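Local coordinates for protein VP2 (Primate bocaparvovirus 1, PDB 7L0Y) that assembles in sixty copies into the T=1 icosahedral capsid, about 26 nm across, of human bocavirus 1, at residues H82-P85 against Q86-Q89; W88-L91 against T92-K96; Q501-S504 against Y505-M509. All coordinates share one frame; numbering follows the deposited sequence.

Interactions 1 and 2 follow each other along helix 85-94, the first at its N-terminal cap and the second where it runs out into strand 95-118; their centres lie about 9 Å apart and they share Trp88 and Gln89. Interaction 3 comes some four hundred residues later, in the loop between strands 446-462 and 516-517, yet its centre is only about 13 Å from interaction 1 and 16 Å from interaction 2. The indole of Trp88 makes the join: its NE1 reaches Met509 O, 2.7 Å away. All three lie on one side of the chain's centre, and the helix and the late loop, joined through this bond, both lie against a second subunit.

Interaction 1 of 3, residues H82-P85 against Q86-Q89; sequences HFSP and QDWQ
Ser84 is the N-cap of helix 85-94: its OG accepts the backbone N-H of Asp87 at 3.1 Å, with a nearly straight N-H...O angle of 161°. The OG stands between its own backbone N and carbonyl carbon (chi1 66°), a position that leaves it facing the first turn. Two backbone bonds start the helix beneath this cap, Trp88 N to Ser84 O at 2.8 Å and Gln89 N to Pro85 O at 3.0 Å. Beside the cap, Phe83 and Trp88 form an offset edge-to-face pair, the edge of the indole turned to the phenyl face, with CE3 of Trp88 3.9 Å from CD2 of Phe83 and the planes 65° apart. The Asp87 CB lies at the edge of the same phenyl ring, 4.1 Å from CD1. Further out, the carboxylate of Asp87 is bonded through OD2 to Ser24 OG, Phe83 also meets the ring of Trp458, and Trp468 of a second subunit packs on Ser84 and Pro85. Serine thus supplies an acceptor for an amide that has no preceding turn to bond to, while the carboxylate of Asp87, near the helix start, would probably be stabilised by the helix dipole.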
loop_
_atom_site.group_PDB
_atom_site.type_symbol
_atom_site.label_atom_id
_atom_site.label_comp_id
_atom_site.label_asym_id
_atom_site.label_seq_id
_atom_site.Cartn_x
_atom_site.Cartn_y
_atom_site.Cartn_z
ATOM N N HIS A 82 -44.456 -43.997 76.657
ATOM C CA HIS A 82 -43.295 -43.559 75.906
ATOM C C HIS A 82 -41.964 -43.705 76.626
ATOM O O HIS A 82 -40.924 -43.566 75.984
ATOM C CB HIS A 82 -43.503 -42.104 75.509
ATOM C CG HIS A 82 -44.805 -41.876 74.819
ATOM N ND1 HIS A 82 -45.058 -42.327 73.546
ATOM C CD2 HIS A 82 -45.950 -41.303 75.251
ATOM C CE1 HIS A 82 -46.293 -42.011 73.207
ATOM N NE2 HIS A 82 -46.854 -41.385 74.224
ATOM N N PHE A 83 -41.951 -43.980 77.918
ATOM C CA PHE A 83 -40.717 -43.994 78.684
ATOM C C PHE A 83 -40.650 -45.249 79.530
ATOM O O PHE A 83 -41.606 -45.586 80.227
ATOM C CB PHE A 83 -40.593 -42.772 79.603
ATOM C CG PHE A 83 -40.435 -41.476 78.882
ATOM C CD1 PHE A 83 -39.200 -41.057 78.452
ATOM C CD2 PHE A 83 -41.522 -40.663 78.648
ATOM C CE1 PHE A 83 -39.063 -39.863 77.789
ATOM C CE2 PHE A 83 -41.382 -39.474 77.990
ATOM C CZ PHE A 83 -40.155 -39.074 77.560
ATOM N N SER A 84 -39.527 -45.937 79.459
ATOM C CA SER A 84 -39.267 -46.970 80.430
ATOM C C SER A 84 -39.034 -46.321 81.783
ATOM O O SER A 84 -38.733 -45.134 81.869
ATOM C CB SER A 84 -38.063 -47.808 80.021
ATOM O OG SER A 84 -36.863 -47.071 80.035
ATOM N N PRO A 85 -39.197 -47.074 82.863
ATOM C CA PRO A 85 -38.867 -46.514 84.178
ATOM C C PRO A 85 -37.449 -45.978 84.255
ATOM O O PRO A 85 -37.203 -44.973 84.924
ATOM C CB PRO A 85 -39.084 -47.706 85.110
ATOM C CG PRO A 85 -40.038 -48.547 84.399
ATOM C CD PRO A 85 -39.761 -48.424 82.964
ATOM N N GLN A 86 -36.509 -46.632 83.580
ATOM C CA GLN A 86 -35.148 -46.129 83.495
ATOM C C GLN A 86 -35.102 -44.784 82.792
ATOM O O GLN A 86 -34.497 -43.829 83.284
ATOM C CB GLN A 86 -34.286 -47.142 82.755
ATOM C CG GLN A 86 -32.838 -46.769 82.608
ATOM C CD GLN A 86 -32.137 -46.688 83.928
ATOM O OE1 GLN A 86 -31.810 -45.609 84.406
ATOM N NE2 GLN A 86 -31.934 -47.834 84.551
ATOM N N ASP A 87 -35.730 -44.698 81.626
ATOM C CA ASP A 87 -35.681 -43.474 80.847
ATOM C C ASP A 87 -36.435 -42.353 81.536
ATOM O O ASP A 87 -36.040 -41.188 81.449
ATOM C CB ASP A 87 -36.242 -43.739 79.459
ATOM C CG ASP A 87 -35.348 -44.643 78.644
ATOM O OD1 ASP A 87 -34.167 -44.810 79.010
ATOM O OD2 ASP A 87 -35.823 -45.190 77.628
ATOM N N TRP A 88 -37.520 -42.686 82.225
ATOM C CA TRP A 88 -38.249 -41.677 82.973
ATOM C C TRP A 88 -37.419 -41.147 84.128
ATOM O O TRP A 88 -37.404 -39.942 84.390
ATOM C CB TRP A 88 -39.560 -42.258 83.482
ATOM C CG TRP A 88 -40.357 -41.279 84.246
ATOM C CD1 TRP A 88 -40.461 -41.186 85.586
ATOM C CD2 TRP A 88 -41.171 -40.244 83.706
ATOM N NE1 TRP A 88 -41.283 -40.159 85.926
ATOM C CE2 TRP A 88 -41.736 -39.561 84.783
ATOM C CE3 TRP A 88 -41.480 -39.833 82.411
ATOM C CZ2 TRP A 88 -42.593 -38.488 84.613
ATOM C CZ3 TRP A 88 -42.329 -38.772 82.245
ATOM C CH2 TRP A 88 -42.877 -38.111 83.337
ATOM N N GLN A 89 -36.740 -42.041 84.842
ATOM C CA GLN A 89 -35.818 -41.625 85.891
ATOM C C GLN A 89 -34.787 -40.657 85.350
ATOM O O GLN A 89 -34.510 -39.622 85.955
ATOM C CB GLN A 89 -35.105 -42.837 86.469
ATOM C CG GLN A 89 -34.363 -42.577 87.760
ATOM C CD GLN A 89 -33.431 -43.702 88.098
ATOM O OE1 GLN A 89 -33.204 -44.578 87.278
ATOM N NE2 GLN A 89 -32.923 -43.717 89.314
#

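Interaction 2 of 3, residues W88-L91 against T92-K96; sequences WQRL and TNEYK
Thr92 packs back on Trp88 one turn earlier in helix 85-94, its CG2 sitting over one face of the indole in a CH-pi contact, 3.9 Å from the centroid of the five-membered ring. Its OG1, between backbone N and carbonyl carbon (chi1 57°), turns back to donate to Trp88 O at 3.0 Å. That carbonyl is gripped twice, since Thr92 N also bonds to it at 2.9 Å from the opposite face of its plane. Asn93 continues the helix through its N-H to Gln89 O; its ND2 lies 3.5 Å from Gln89 CG, and its OD1 accepts from His474 N. Glu94 comes to the edge of the Arg90 guanidinium, the two planes nearly perpendicular at 87°, in a long salt bridge of 3.5 Å from OE1 to NE. The same OE1 pairs with Arg462, while Arg90 is also bound by Tyr463 of a second subunit, through its carbonyl and in a cation-pi contact. Tyr95 leaves helical geometry: its N-H makes only a weak bond to Leu91 O, and its CD2 meets Leu91 CD1 at 3.9 Å. The ring's hydroxyl ends at Ser27 O. Here the helix gives way to strand 95-118, with Leu91 and Tyr95 resting on Val460 of strand 446-462, and Arg90 and Tyr95 on Phe26 of strand 23-26.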
loop_
_atom_site.group_PDB
_atom_site.type_symbol
_atom_site.label_atom_id
_atom_site.label_comp_id
_atom_site.label_asym_id
_atom_site.label_seq_id
_atom_site.Cartn_x
_atom_site.Cartn_y
_atom_site.Cartn_z
ATOM N N TRP A 88 -37.520 -42.686 82.225
ATOM C CA TRP A 88 -38.249 -41.677 82.973
ATOM C C TRP A 88 -37.419 -41.147 84.128
ATOM O O TRP A 88 -37.404 -39.942 84.390
ATOM C CB TRP A 88 -39.560 -42.258 83.482
ATOM C CG TRP A 88 -40.357 -41.279 84.246
ATOM C CD1 TRP A 88 -40.461 -41.186 85.586
ATOM C CD2 TRP A 88 -41.171 -40.244 83.706
ATOM N NE1 TRP A 88 -41.283 -40.159 85.926
ATOM C CE2 TRP A 88 -41.736 -39.561 84.783
ATOM C CE3 TRP A 88 -41.480 -39.833 82.411
ATOM C CZ2 TRP A 88 -42.593 -38.488 84.613
ATOM C CZ3 TRP A 88 -42.329 -38.772 82.245
ATOM C CH2 TRP A 88 -42.877 -38.111 83.337
ATOM N N GLN A 89 -36.740 -42.041 84.842
ATOM C CA GLN A 89 -35.818 -41.625 85.891
ATOM C C GLN A 89 -34.787 -40.657 85.350
ATOM O O GLN A 89 -34.510 -39.622 85.955
ATOM C CB GLN A 89 -35.105 -42.837 86.469
ATOM C CG GLN A 89 -34.363 -42.577 87.760
ATOM C CD GLN A 89 -33.431 -43.702 88.098
ATOM O OE1 GLN A 89 -33.204 -44.578 87.278
ATOM N NE2 GLN A 89 -32.923 -43.717 89.314
ATOM N N ARG A 90 -34.201 -40.987 84.210
ATOM C CA ARG A 90 -33.165 -40.141 83.650
ATOM C C ARG A 90 -33.730 -38.799 83.224
ATOM O O ARG A 90 -33.068 -37.769 83.354
ATOM C CB ARG A 90 -32.514 -40.848 82.474
ATOM C CG ARG A 90 -31.288 -40.170 81.991
ATOM C CD ARG A 90 -30.641 -41.006 80.960
ATOM N NE ARG A 90 -29.296 -40.550 80.696
ATOM C CZ ARG A 90 -28.420 -41.235 79.985
ATOM N NH1 ARG A 90 -28.774 -42.395 79.461
ATOM N NH2 ARG A 90 -27.196 -40.767 79.808
ATOM N N LEU A 91 -34.958 -38.797 82.718
ATOM C CA LEU A 91 -35.596 -37.554 82.319
ATOM C C LEU A 91 -35.831 -36.649 83.518
ATOM O O LEU A 91 -35.525 -35.456 83.476
ATOM C CB LEU A 91 -36.911 -37.864 81.620
ATOM C CG LEU A 91 -37.723 -36.697 81.082
ATOM C CD1 LEU A 91 -37.016 -36.093 79.901
ATOM C CD2 LEU A 91 -39.111 -37.153 80.737
ATOM N N THR A 92 -36.374 -37.197 84.598
ATOM C CA THR A 92 -36.721 -36.379 85.747
ATOM C C THR A 92 -35.528 -36.057 86.627
ATOM O O THR A 92 -35.599 -35.115 87.416
ATOM C CB THR A 92 -37.808 -37.064 86.578
ATOM O OG1 THR A 92 -37.364 -38.361 86.979
ATOM C CG2 THR A 92 -39.077 -37.200 85.778
ATOM N N ASN A 93 -34.444 -36.818 86.532
ATOM C CA ASN A 93 -33.242 -36.443 87.261
ATOM C C ASN A 93 -32.410 -35.412 86.513
ATOM O O ASN A 93 -31.804 -34.541 87.139
ATOM C CB ASN A 93 -32.402 -37.677 87.579
ATOM C CG ASN A 93 -32.970 -38.487 88.721
ATOM O OD1 ASN A 93 -33.718 -37.972 89.540
ATOM N ND2 ASN A 93 -32.598 -39.750 88.793
ATOM N N GLU A 94 -32.326 -35.510 85.189
ATOM C CA GLU A 94 -31.337 -34.739 84.452
ATOM C C GLU A 94 -31.864 -33.492 83.756
ATOM O O GLU A 94 -31.064 -32.755 83.179
ATOM C CB GLU A 94 -30.644 -35.624 83.415
ATOM C CG GLU A 94 -29.831 -36.744 84.017
ATOM C CD GLU A 94 -29.037 -37.498 82.979
ATOM O OE1 GLU A 94 -29.213 -37.218 81.778
ATOM O OE2 GLU A 94 -28.231 -38.370 83.358
ATOM N N TYR A 95 -33.162 -33.220 83.783
ATOM C CA TYR A 95 -33.688 -32.132 82.971
ATOM C C TYR A 95 -34.694 -31.316 83.757
ATOM O O TYR A 95 -35.532 -31.871 84.469
ATOM C CB TYR A 95 -34.354 -32.648 81.698
ATOM C CG TYR A 95 -33.433 -33.427 80.809
ATOM C CD1 TYR A 95 -32.545 -32.784 79.973
ATOM C CD2 TYR A 95 -33.469 -34.808 80.788
ATOM C CE1 TYR A 95 -31.710 -33.483 79.167
ATOM C CE2 TYR A 95 -32.635 -35.517 79.982
ATOM C CZ TYR A 95 -31.758 -34.850 79.167
ATOM O OH TYR A 95 -30.922 -35.557 78.343
ATOM N N LYS A 96 -34.612 -29.997 83.613
ATOM C CA LYS A 96 -35.545 -29.114 84.294
ATOM C C LYS A 96 -36.882 -28.993 83.583
ATOM O O LYS A 96 -37.877 -28.648 84.223
ATOM C CB LYS A 96 -34.921 -27.732 84.465
ATOM C CG LYS A 96 -34.455 -27.135 83.181
ATOM C CD LYS A 96 -33.874 -25.772 83.400
ATOM C CE LYS A 96 -34.939 -24.753 83.686
ATOM N NZ LYS A 96 -34.349 -23.403 83.903
#

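Interaction 3 of 3, residues Q501-S504 against Y505-M509; sequences QPTS and YDQCM
Gln507 OE1 accepts two backbone amides, Thr503 N at 2.6 Å and Ser504 N at 3.2 Å; Gln507 is the second residue of a type I beta turn, Asp506 to Met509, and its side chain bonds back to the backbone before that turn. The two donors arrive differently: Thr503 N lies nearly in line with the side-chain C=O, at a C=O...N angle of 170°, whereas Ser504 N stands above the carbonyl plane. The Gln507 chain runs extended beyond CG (chi2 174°), which carries the amide across to the backbone of 503-504. The NE2 of the same amide bonds to Ser480 OG and Gly478 O, so partners on both its oxygen and its nitrogen set its rotation. Ser504 OG returns the grip, taking the N-H of Gln507 in a weak bond of 3.4 Å. Beside these bonds Pro502 CB touches Gln507 CB at 3.6 Å. The turn itself is closed by Met509 N to Asp506 O at 2.9 Å. Around the loop, Tyr491 packs on Pro502 and gives its hydroxyl to a bond with Gln507 O, Tyr505 and Cys508 lean on Ile349 of strand 348-350, and Met509 packs on Pro470 of a second subunit. The pyrrolidine reaches the turn's third residue, with Pro502 CG 3.7 Å from Cys508 SG.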
loop_
_atom_site.group_PDB
_atom_site.type_symbol
_atom_site.label_atom_id
_atom_site.label_comp_id
_atom_site.label_asym_id
_atom_site.label_seq_id
_atom_site.Cartn_x
_atom_site.Cartn_y
_atom_site.Cartn_z
ATOM N N GLN A 501 -45.920 -53.735 90.009
ATOM C CA GLN A 501 -46.243 -52.332 89.866
ATOM C C GLN A 501 -45.634 -51.518 90.998
ATOM O O GLN A 501 -45.343 -52.049 92.069
ATOM C CB GLN A 501 -47.750 -52.147 89.833
ATOM C CG GLN A 501 -48.411 -52.818 88.658
ATOM C CD GLN A 501 -47.886 -52.322 87.334
ATOM O OE1 GLN A 501 -47.636 -51.137 87.156
ATOM N NE2 GLN A 501 -47.713 -53.235 86.394
ATOM N N PRO A 502 -45.427 -50.219 90.783
ATOM C CA PRO A 502 -45.105 -49.331 91.907
ATOM C C PRO A 502 -46.261 -49.281 92.891
ATOM O O PRO A 502 -47.421 -49.160 92.497
ATOM C CB PRO A 502 -44.872 -47.975 91.233
ATOM C CG PRO A 502 -45.575 -48.073 89.938
ATOM C CD PRO A 502 -45.427 -49.493 89.505
ATOM N N THR A 503 -45.946 -49.437 94.174
ATOM C CA THR A 503 -46.994 -49.411 95.186
ATOM C C THR A 503 -47.147 -48.030 95.806
ATOM O O THR A 503 -48.108 -47.781 96.539
ATOM C CB THR A 503 -46.714 -50.456 96.263
ATOM O OG1 THR A 503 -45.425 -50.224 96.840
ATOM C CG2 THR A 503 -46.753 -51.836 95.671
ATOM N N SER A 504 -46.231 -47.117 95.523
ATOM C CA SER A 504 -46.293 -45.791 96.106
ATOM C C SER A 504 -46.138 -44.735 95.027
ATOM O O SER A 504 -45.746 -45.016 93.894
ATOM C CB SER A 504 -45.222 -45.583 97.183
ATOM O OG SER A 504 -43.921 -45.573 96.635
ATOM N N TYR A 505 -46.458 -43.504 95.416
ATOM C CA TYR A 505 -46.425 -42.387 94.487
ATOM C C TYR A 505 -44.998 -42.016 94.113
ATOM O O TYR A 505 -44.733 -41.598 92.983
ATOM C CB TYR A 505 -47.160 -41.204 95.113
ATOM C CG TYR A 505 -47.128 -39.936 94.316
ATOM C CD1 TYR A 505 -47.900 -39.794 93.183
ATOM C CD2 TYR A 505 -46.349 -38.872 94.715
ATOM C CE1 TYR A 505 -47.884 -38.639 92.463
ATOM C CE2 TYR A 505 -46.326 -37.712 94.002
ATOM C CZ TYR A 505 -47.095 -37.597 92.875
ATOM O OH TYR A 505 -47.075 -36.430 92.152
ATOM N N ASP A 506 -44.062 -42.173 95.048
ATOM C CA ASP A 506 -42.678 -41.824 94.759
ATOM C C ASP A 506 -42.015 -42.850 93.857
ATOM O O ASP A 506 -41.092 -42.512 93.110
ATOM C CB ASP A 506 -41.892 -41.665 96.055
ATOM C CG ASP A 506 -42.241 -40.392 96.791
ATOM O OD1 ASP A 506 -42.828 -39.487 96.165
ATOM O OD2 ASP A 506 -41.928 -40.290 97.995
ATOM N N GLN A 507 -42.463 -44.103 93.908
ATOM C CA GLN A 507 -41.934 -45.098 92.987
ATOM C C GLN A 507 -42.344 -44.794 91.558
ATOM O O GLN A 507 -41.697 -45.253 90.613
ATOM C CB GLN A 507 -42.401 -46.486 93.398
ATOM C CG GLN A 507 -41.853 -46.920 94.723
ATOM C CD GLN A 507 -42.422 -48.229 95.179
ATOM O OE1 GLN A 507 -43.484 -48.644 94.732
ATOM N NE2 GLN A 507 -41.736 -48.876 96.096
ATOM N N CYS A 508 -43.409 -44.019 91.381
ATOM C CA CYS A 508 -43.784 -43.537 90.066
ATOM C C CYS A 508 -42.915 -42.383 89.599
ATOM O O CYS A 508 -43.037 -41.972 88.442
ATOM C CB CYS A 508 -45.248 -43.125 90.071
ATOM S SG CYS A 508 -46.389 -44.481 90.333
ATOM N N MET A 509 -42.042 -41.866 90.460
ATOM C CA MET A 509 -41.063 -40.841 90.135
ATOM C C MET A 509 -41.732 -39.582 89.604
ATOM O O MET A 509 -41.622 -39.272 88.414
ATOM C CB MET A 509 -40.062 -41.387 89.125
ATOM C CG MET A 509 -39.215 -42.501 89.668
ATOM S SD MET A 509 -38.142 -43.208 88.421
ATOM C CE MET A 509 -39.319 -44.197 87.503
#